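Local coordinates for N-acylethanolamine-hydrolyzing acid amidase alpha-subunit (Caenorhabditis elegans, PDB 6DY3), which forms, together with its beta subunit, a lysosomal amidase that probably hydrolyses bioactive fatty acid amides such as N-palmitoylethanolamine to ethanolamine and free fatty acid, at residues Q27-V32 against Q75-G80; G42-T47 against V93-L98; K49-P54 against Y99-F104. All blocks are in the same frame, centred on the assembly; numbering follows the deposited sequence.

Interaction 1: residues Q27-V32 against Q75-G80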
# COMPACT_ATOMS: atom_id res chain seq x y z
N GLN A 27 12.20 2.73 19.47
CA GLN A 27 12.20 1.36 19.97
C GLN A 27 11.08 0.51 19.40
O GLN A 27 11.00 -0.68 19.71
CB GLN A 27 12.11 1.36 21.50
CG GLN A 27 13.11 2.30 22.14
CD GLN A 27 14.53 1.89 21.82
OE1 GLN A 27 14.92 0.74 22.00
NE2 GLN A 27 15.29 2.82 21.24
N ARG A 28 10.22 1.09 18.55
CA ARG A 28 8.97 0.42 18.19
C ARG A 28 9.21 -0.75 17.24
O ARG A 28 8.50 -1.76 17.31
CB ARG A 28 8.02 1.44 17.56
CG ARG A 28 7.52 2.49 18.53
CD ARG A 28 6.71 3.54 17.81
NE ARG A 28 6.29 4.62 18.70
CZ ARG A 28 5.59 5.68 18.31
NH1 ARG A 28 5.23 5.82 17.05
NH2 ARG A 28 5.26 6.62 19.20
N TRP A 29 10.18 -0.63 16.34
CA TRP A 29 10.41 -1.63 15.31
C TRP A 29 11.55 -2.58 15.67
O TRP A 29 12.00 -3.34 14.81
CB TRP A 29 10.70 -0.95 13.98
CG TRP A 29 9.57 -0.11 13.50
CD1 TRP A 29 9.43 1.25 13.63
CD2 TRP A 29 8.40 -0.57 12.81
NE1 TRP A 29 8.25 1.66 13.06
CE2 TRP A 29 7.60 0.56 12.56
CE3 TRP A 29 7.96 -1.82 12.38
CZ2 TRP A 29 6.38 0.47 11.90
CZ3 TRP A 29 6.75 -1.91 11.73
CH2 TRP A 29 5.97 -0.77 11.49
N ASN A 30 12.01 -2.57 16.93
CA ASN A 30 13.16 -3.38 17.30
C ASN A 30 12.93 -4.85 16.99
O ASN A 30 13.77 -5.51 16.38
CB ASN A 30 13.47 -3.19 18.79
CG ASN A 30 13.87 -1.77 19.13
OD1 ASN A 30 14.18 -0.97 18.26
ND2 ASN A 30 13.84 -1.45 20.41
N GLN A 31 11.78 -5.39 17.42
CA GLN A 31 11.54 -6.82 17.25
C GLN A 31 11.40 -7.19 15.78
O GLN A 31 11.88 -8.24 15.34
CB GLN A 31 10.30 -7.23 18.03
CG GLN A 31 10.20 -8.72 18.30
CD GLN A 31 11.40 -9.26 19.05
OE1 GLN A 31 11.72 -8.80 20.15
NE2 GLN A 31 12.09 -10.23 18.45
N VAL A 32 10.72 -6.34 15.00
CA VAL A 32 10.59 -6.58 13.57
C VAL A 32 11.96 -6.66 12.91
O VAL A 32 12.25 -7.59 12.14
CB VAL A 32 9.72 -5.48 12.92
CG1 VAL A 32 9.76 -5.57 11.39
CG2 VAL A 32 8.28 -5.59 13.42
N GLN A 75 10.85 10.61 12.34
CA GLN A 75 12.30 10.70 12.31
C GLN A 75 12.93 9.72 13.29
O GLN A 75 13.89 9.01 12.96
CB GLN A 75 12.74 12.12 12.63
CG GLN A 75 12.38 13.14 11.59
CD GLN A 75 12.80 14.54 11.98
OE1 GLN A 75 13.87 14.74 12.57
NE2 GLN A 75 11.97 15.53 11.65
N GLU A 76 12.40 9.66 14.51
CA GLU A 76 12.98 8.78 15.52
C GLU A 76 12.78 7.31 15.16
O GLU A 76 13.66 6.48 15.42
CB GLU A 76 12.38 9.10 16.88
CG GLU A 76 12.71 10.49 17.39
CD GLU A 76 12.02 10.81 18.70
OE1 GLU A 76 11.56 9.88 19.39
OE2 GLU A 76 11.93 12.01 19.04
N GLU A 77 11.65 6.97 14.54
CA GLU A 77 11.44 5.60 14.09
C GLU A 77 12.48 5.21 13.04
O GLU A 77 13.11 4.15 13.13
CB GLU A 77 10.03 5.42 13.53
CG GLU A 77 8.92 5.52 14.56
CD GLU A 77 7.59 5.01 14.02
OE1 GLU A 77 7.59 4.40 12.92
OE2 GLU A 77 6.55 5.20 14.68
N LEU A 78 12.67 6.08 12.05
CA LEU A 78 13.65 5.79 11.00
C LEU A 78 15.05 5.68 11.58
O LEU A 78 15.82 4.80 11.19
CB LEU A 78 13.58 6.87 9.93
CG LEU A 78 12.31 6.88 9.08
CD1 LEU A 78 12.22 8.16 8.27
CD2 LEU A 78 12.24 5.65 8.17
N LYS A 79 15.40 6.57 12.51
CA LYS A 79 16.70 6.47 13.16
C LYS A 79 16.81 5.18 13.96
O LYS A 79 17.84 4.51 13.92
CB LYS A 79 16.93 7.69 14.05
CG LYS A 79 17.18 8.98 13.27
CD LYS A 79 17.47 10.16 14.18
CE LYS A 79 17.79 11.41 13.37
NZ LYS A 79 18.91 11.21 12.39
N GLY A 80 15.75 4.82 14.68
CA GLY A 80 15.76 3.56 15.41
C GLY A 80 15.89 2.37 14.48
O GLY A 80 16.60 1.41 14.79
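E77 offers its two carboxylate oxygens to two consecutive residues, W29 and R28, in a buried polar network where two helices of the alpha subunit meet the beta subunit. A type I beta turn from Q27 to N30 leads into helix 30-36, with W29 at the N-cap position, while E77 lies on helix 72-85. The straighter bond is the indole's: W29 NE1 donates to E77 OE1 at 2.8 Å with an N-H...O angle of 171°. OE1 lies in the ring plane, yet the donor reaches it from above the carboxylate plane. R28 NH1 forms a salt bridge to E77 OE2, also 2.8 Å, but more bent at 132°, and the oxygen is tilted out of the guanidinium plane. Length suits R28: its chain, extended from CG to NE, carries the guanidinium to the far end of the E77 side chain, and tryptophan suits the neighbouring place by joining one N-H to a large apolar surface that also packs on I19 and I81. Outward from this shell, R28 NH1 has a second carboxylate in E73, while R97 of the beta subunit pairs with E77 OE2 and N53 of that subunit bonds to OE1. So many donors around a buried carboxylate would be expected to keep it ionised. With an alanine in place of E77, the buried indole N-H would probably lose its acceptor and R97 of the beta subunit this carboxylate, while R28 would keep E73. Within the turn, N30 ND2 donates to Q27 OE1 at 2.9 Å, from above the carbonyl plane of that amide.

Interaction 2: residues G42-T47 against V93-L98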
# COMPACT_ATOMS: atom_id res chain seq x y z
N GLY A 42 20.63 -7.58 2.12
CA GLY A 42 20.41 -7.91 0.73
C GLY A 42 19.27 -7.13 0.10
O GLY A 42 19.33 -6.77 -1.08
N VAL A 43 18.22 -6.85 0.88
CA VAL A 43 17.10 -6.08 0.36
C VAL A 43 17.55 -4.67 0.01
O VAL A 43 17.23 -4.15 -1.06
CB VAL A 43 15.95 -6.06 1.39
CG1 VAL A 43 14.95 -4.94 1.08
CG2 VAL A 43 15.23 -7.41 1.39
N VAL A 44 18.31 -4.05 0.91
CA VAL A 44 18.79 -2.69 0.66
C VAL A 44 19.65 -2.67 -0.59
O VAL A 44 19.43 -1.87 -1.51
CB VAL A 44 19.57 -2.17 1.88
CG1 VAL A 44 20.15 -0.77 1.59
CG2 VAL A 44 18.69 -2.20 3.14
N GLU A 45 20.65 -3.56 -0.65
CA GLU A 45 21.56 -3.57 -1.78
C GLU A 45 20.82 -3.78 -3.09
O GLU A 45 21.18 -3.21 -4.12
CB GLU A 45 22.62 -4.66 -1.59
CG GLU A 45 23.62 -4.76 -2.72
CD GLU A 45 24.62 -5.88 -2.53
OE1 GLU A 45 24.49 -6.63 -1.54
OE2 GLU A 45 25.55 -6.01 -3.36
N GLU A 46 19.78 -4.62 -3.07
CA GLU A 46 19.04 -4.92 -4.29
C GLU A 46 18.04 -3.82 -4.65
O GLU A 46 17.78 -3.60 -5.83
CB GLU A 46 18.31 -6.26 -4.13
CG GLU A 46 17.82 -6.84 -5.45
CD GLU A 46 18.95 -7.04 -6.45
OE1 GLU A 46 20.06 -7.46 -6.03
OE2 GLU A 46 18.73 -6.78 -7.65
N THR A 47 17.48 -3.14 -3.65
CA THR A 47 16.55 -2.05 -3.93
C THR A 47 17.26 -0.86 -4.57
O THR A 47 16.72 -0.24 -5.49
CB THR A 47 15.85 -1.61 -2.64
OG1 THR A 47 15.20 -2.74 -2.05
CG2 THR A 47 14.80 -0.54 -2.93
N VAL A 93 15.92 6.09 4.59
CA VAL A 93 15.04 7.21 4.27
C VAL A 93 14.71 7.21 2.78
O VAL A 93 13.55 7.41 2.39
CB VAL A 93 15.69 8.54 4.70
CG1 VAL A 93 14.91 9.74 4.14
CG2 VAL A 93 15.79 8.61 6.22
N GLY A 94 15.71 6.99 1.93
CA GLY A 94 15.47 6.99 0.50
C GLY A 94 14.48 5.93 0.06
O GLY A 94 13.57 6.19 -0.72
N MET A 95 14.64 4.70 0.57
CA MET A 95 13.71 3.64 0.18
C MET A 95 12.29 3.94 0.64
O MET A 95 11.33 3.63 -0.08
CB MET A 95 14.16 2.29 0.72
CG MET A 95 15.31 1.69 -0.06
SD MET A 95 15.86 0.11 0.59
CE MET A 95 16.87 0.70 1.93
N ASN A 96 12.13 4.53 1.82
CA ASN A 96 10.78 4.82 2.30
C ASN A 96 10.11 5.91 1.49
O ASN A 96 8.89 5.89 1.30
CB ASN A 96 10.86 5.21 3.77
CG ASN A 96 10.83 4.03 4.69
OD1 ASN A 96 9.75 3.58 5.09
ND2 ASN A 96 12.00 3.50 5.04
N ILE A 97 10.88 6.89 1.02
CA ILE A 97 10.32 7.97 0.21
C ILE A 97 10.01 7.48 -1.20
O ILE A 97 8.92 7.72 -1.74
CB ILE A 97 11.27 9.18 0.19
CG1 ILE A 97 11.26 9.86 1.56
CG2 ILE A 97 10.89 10.16 -0.92
CD1 ILE A 97 12.17 11.06 1.68
N LEU A 98 10.96 6.78 -1.82
CA LEU A 98 10.75 6.17 -3.14
C LEU A 98 10.10 4.80 -2.96
O LEU A 98 10.68 3.75 -3.24
CB LEU A 98 12.07 6.08 -3.89
CG LEU A 98 12.85 7.39 -4.01
CD1 LEU A 98 14.11 7.20 -4.84
CD2 LEU A 98 12.00 8.51 -4.60
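M95 reaches from helix 89-97 across to helix 40-48 and touches V44 and T47, which lie about one turn apart. The contact joins two helices in the interior of the alpha subunit, close to the centre of the chain, through one methionine. The packing is close at the end of the methionine: CE rests 3.6 Å from both V44 CG1 and V44 CG2, so the methyl sits against both branches of the valine. One atom back, M95 SD lies 3.7 Å from T47 CB and the same distance from T47 CG2. The turn about the CG-SD bond (chi3 -80°) swings CE toward V44 and leaves the sulfur beside the threonine. Threonine suits this buried helical place because OG1 bonds back to V43 O at 2.7 Å, leaving CB and CG2 to meet the sulfur. Away from M95 the character changes: E45 points away and is exposed, and E46, partly exposed and not touching helix 89-97, forms a salt bridge with K49. Around the contact, L87 of this chain and L51 of the beta subunit pack on V44, Y52 of that subunit packs on M95, and helix 89-97 also meets helices 72-85 and 56-63 through V93.

Interaction 3: residues K49-P54 against Y99-F104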
# COMPACT_ATOMS: atom_id res chain seq x y z
N LYS A 49 19.62 -0.73 -6.59
CA LYS A 49 19.87 -0.95 -8.01
C LYS A 49 18.72 -0.47 -8.88
O LYS A 49 18.92 -0.24 -10.07
CB LYS A 49 20.12 -2.44 -8.24
CG LYS A 49 21.33 -2.97 -7.51
CD LYS A 49 21.54 -4.45 -7.77
CE LYS A 49 22.68 -5.01 -6.94
NZ LYS A 49 22.84 -6.48 -7.13
N TYR A 50 17.52 -0.33 -8.32
CA TYR A 50 16.37 0.13 -9.10
C TYR A 50 16.33 1.64 -9.25
O TYR A 50 15.56 2.14 -10.08
CB TYR A 50 15.08 -0.35 -8.45
CG TYR A 50 14.80 -1.83 -8.66
CD1 TYR A 50 13.98 -2.27 -9.69
CD2 TYR A 50 15.35 -2.78 -7.81
CE1 TYR A 50 13.72 -3.62 -9.87
CE2 TYR A 50 15.10 -4.13 -7.98
CZ TYR A 50 14.28 -4.55 -9.01
OH TYR A 50 14.03 -5.89 -9.18
N ILE A 51 17.09 2.38 -8.45
CA ILE A 51 17.14 3.84 -8.58
C ILE A 51 17.98 4.19 -9.80
O ILE A 51 19.11 3.69 -9.93
CB ILE A 51 17.72 4.48 -7.32
CG1 ILE A 51 16.96 4.01 -6.07
CG2 ILE A 51 17.64 6.00 -7.42
CD1 ILE A 51 17.54 4.51 -4.76
N PRO A 52 17.49 5.04 -10.71
CA PRO A 52 18.30 5.43 -11.87
C PRO A 52 19.64 6.00 -11.43
O PRO A 52 19.71 6.88 -10.56
CB PRO A 52 17.44 6.49 -12.57
CG PRO A 52 16.05 6.19 -12.14
CD PRO A 52 16.15 5.67 -10.74
N LYS A 53 20.72 5.51 -12.04
CA LYS A 53 22.06 5.89 -11.60
C LYS A 53 22.29 7.39 -11.64
O LYS A 53 22.93 7.91 -10.71
CB LYS A 53 23.11 5.15 -12.44
CG LYS A 53 24.52 5.30 -11.90
CD LYS A 53 25.48 4.33 -12.59
CE LYS A 53 26.88 4.43 -12.00
NZ LYS A 53 27.78 3.34 -12.48
N PRO A 54 21.84 8.14 -12.65
CA PRO A 54 22.08 9.60 -12.64
C PRO A 54 21.48 10.30 -11.43
O PRO A 54 21.99 11.35 -11.01
CB PRO A 54 21.43 10.07 -13.95
CG PRO A 54 21.42 8.86 -14.83
CD PRO A 54 21.20 7.70 -13.90
N TYR A 99 8.85 4.84 -2.48
CA TYR A 99 8.18 3.63 -2.02
C TYR A 99 8.05 2.59 -3.13
O TYR A 99 8.06 1.39 -2.84
CB TYR A 99 6.80 3.98 -1.44
CG TYR A 99 5.83 4.57 -2.44
CD1 TYR A 99 4.94 3.75 -3.14
CD2 TYR A 99 5.80 5.93 -2.69
CE1 TYR A 99 4.06 4.28 -4.06
CE2 TYR A 99 4.92 6.47 -3.61
CZ TYR A 99 4.05 5.64 -4.30
OH TYR A 99 3.16 6.18 -5.22
N ASP A 100 7.95 3.02 -4.39
CA ASP A 100 7.68 2.12 -5.50
C ASP A 100 8.87 1.97 -6.44
O ASP A 100 8.70 1.50 -7.57
CB ASP A 100 6.46 2.62 -6.29
CG ASP A 100 6.76 3.90 -7.06
OD1 ASP A 100 7.68 4.64 -6.64
OD2 ASP A 100 6.09 4.17 -8.08
N VAL A 101 10.07 2.35 -6.01
CA VAL A 101 11.19 2.36 -6.94
C VAL A 101 11.52 0.95 -7.41
O VAL A 101 11.93 0.76 -8.56
CB VAL A 101 12.41 3.04 -6.29
CG1 VAL A 101 12.96 2.20 -5.13
CG2 VAL A 101 13.48 3.30 -7.32
N ALA A 102 11.35 -0.05 -6.55
CA ALA A 102 11.63 -1.43 -6.92
C ALA A 102 10.37 -2.20 -7.28
O ALA A 102 10.44 -3.40 -7.55
CB ALA A 102 12.36 -2.15 -5.78
N ALA A 103 9.21 -1.53 -7.29
CA ALA A 103 7.97 -2.19 -7.65
C ALA A 103 7.84 -2.40 -9.15
O ALA A 103 7.38 -3.45 -9.60
CB ALA A 103 6.78 -1.38 -7.13
N PHE A 104 8.26 -1.42 -9.95
CA PHE A 104 8.09 -1.44 -11.39
C PHE A 104 9.44 -1.13 -12.03
O PHE A 104 9.95 -0.02 -11.88
CB PHE A 104 7.01 -0.44 -11.83
CG PHE A 104 6.65 -0.53 -13.28
CD1 PHE A 104 6.24 -1.73 -13.83
CD2 PHE A 104 6.70 0.59 -14.09
CE1 PHE A 104 5.90 -1.81 -15.17
CE2 PHE A 104 6.36 0.51 -15.43
CZ PHE A 104 5.95 -0.69 -15.97
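Y50 lays one face of its ring over A102, and this CH-pi contact is the main feature where the loop after helix 40-48 meets the loop after helix 89-97. A102 CB stands 3.9 Å from the centroid of the Y50 ring, 21° off its normal, displaced toward the rim beside CD2. Alanine fits because its small methyl lets the backbone come near too: A102 CA lies 3.6 Å from Y50 CG. Purely aliphatic contacts come next. V101 CG2 meets I51 CG1 at 3.8 Å and Y50 CB at 4.1 Å. With CG2 anti to the backbone N (CG1 taking chi1 67°), this methyl is directed at the Y50-I51 link, where it also lies 3.6 Å from Y50 O. The polar end of Y50 finds its partners outside the two segments. Y50 OH hydrogen-bonds to D22 of the beta subunit, and the Y50 ring makes a cation-pi contact with R107 farther along this chain. Tyrosine thus serves both purposes, its ring packing within the alpha subunit while its hydroxyl crosses to the other. With no hydrogen bond between the two segments, their fit rests on apolar shape, while the Y50 hydroxyl makes its hydrogen bond to the beta subunit.

In the fold
All three contacts are buried, but their chemistry follows their place. Interaction 2 lies nearest the centre of the chain and is an apolar helix-to-helix contact; interactions 1 and 3, on opposite sides of that centre, are farther out, interaction 1 ionic and hydrogen-bonded, interaction 3 aromatic and aliphatic between loops. Interactions 1 and 2 are joined through helices 72-85 and 89-97, where L78 packs on V93 and N96. Interactions 2 and 3 touch through T47, whose CG2 meets V101 and A102. Their segments alternate along the chain, so the early and late parts of the alpha subunit are repeatedly brought together, each time with the beta subunit close by.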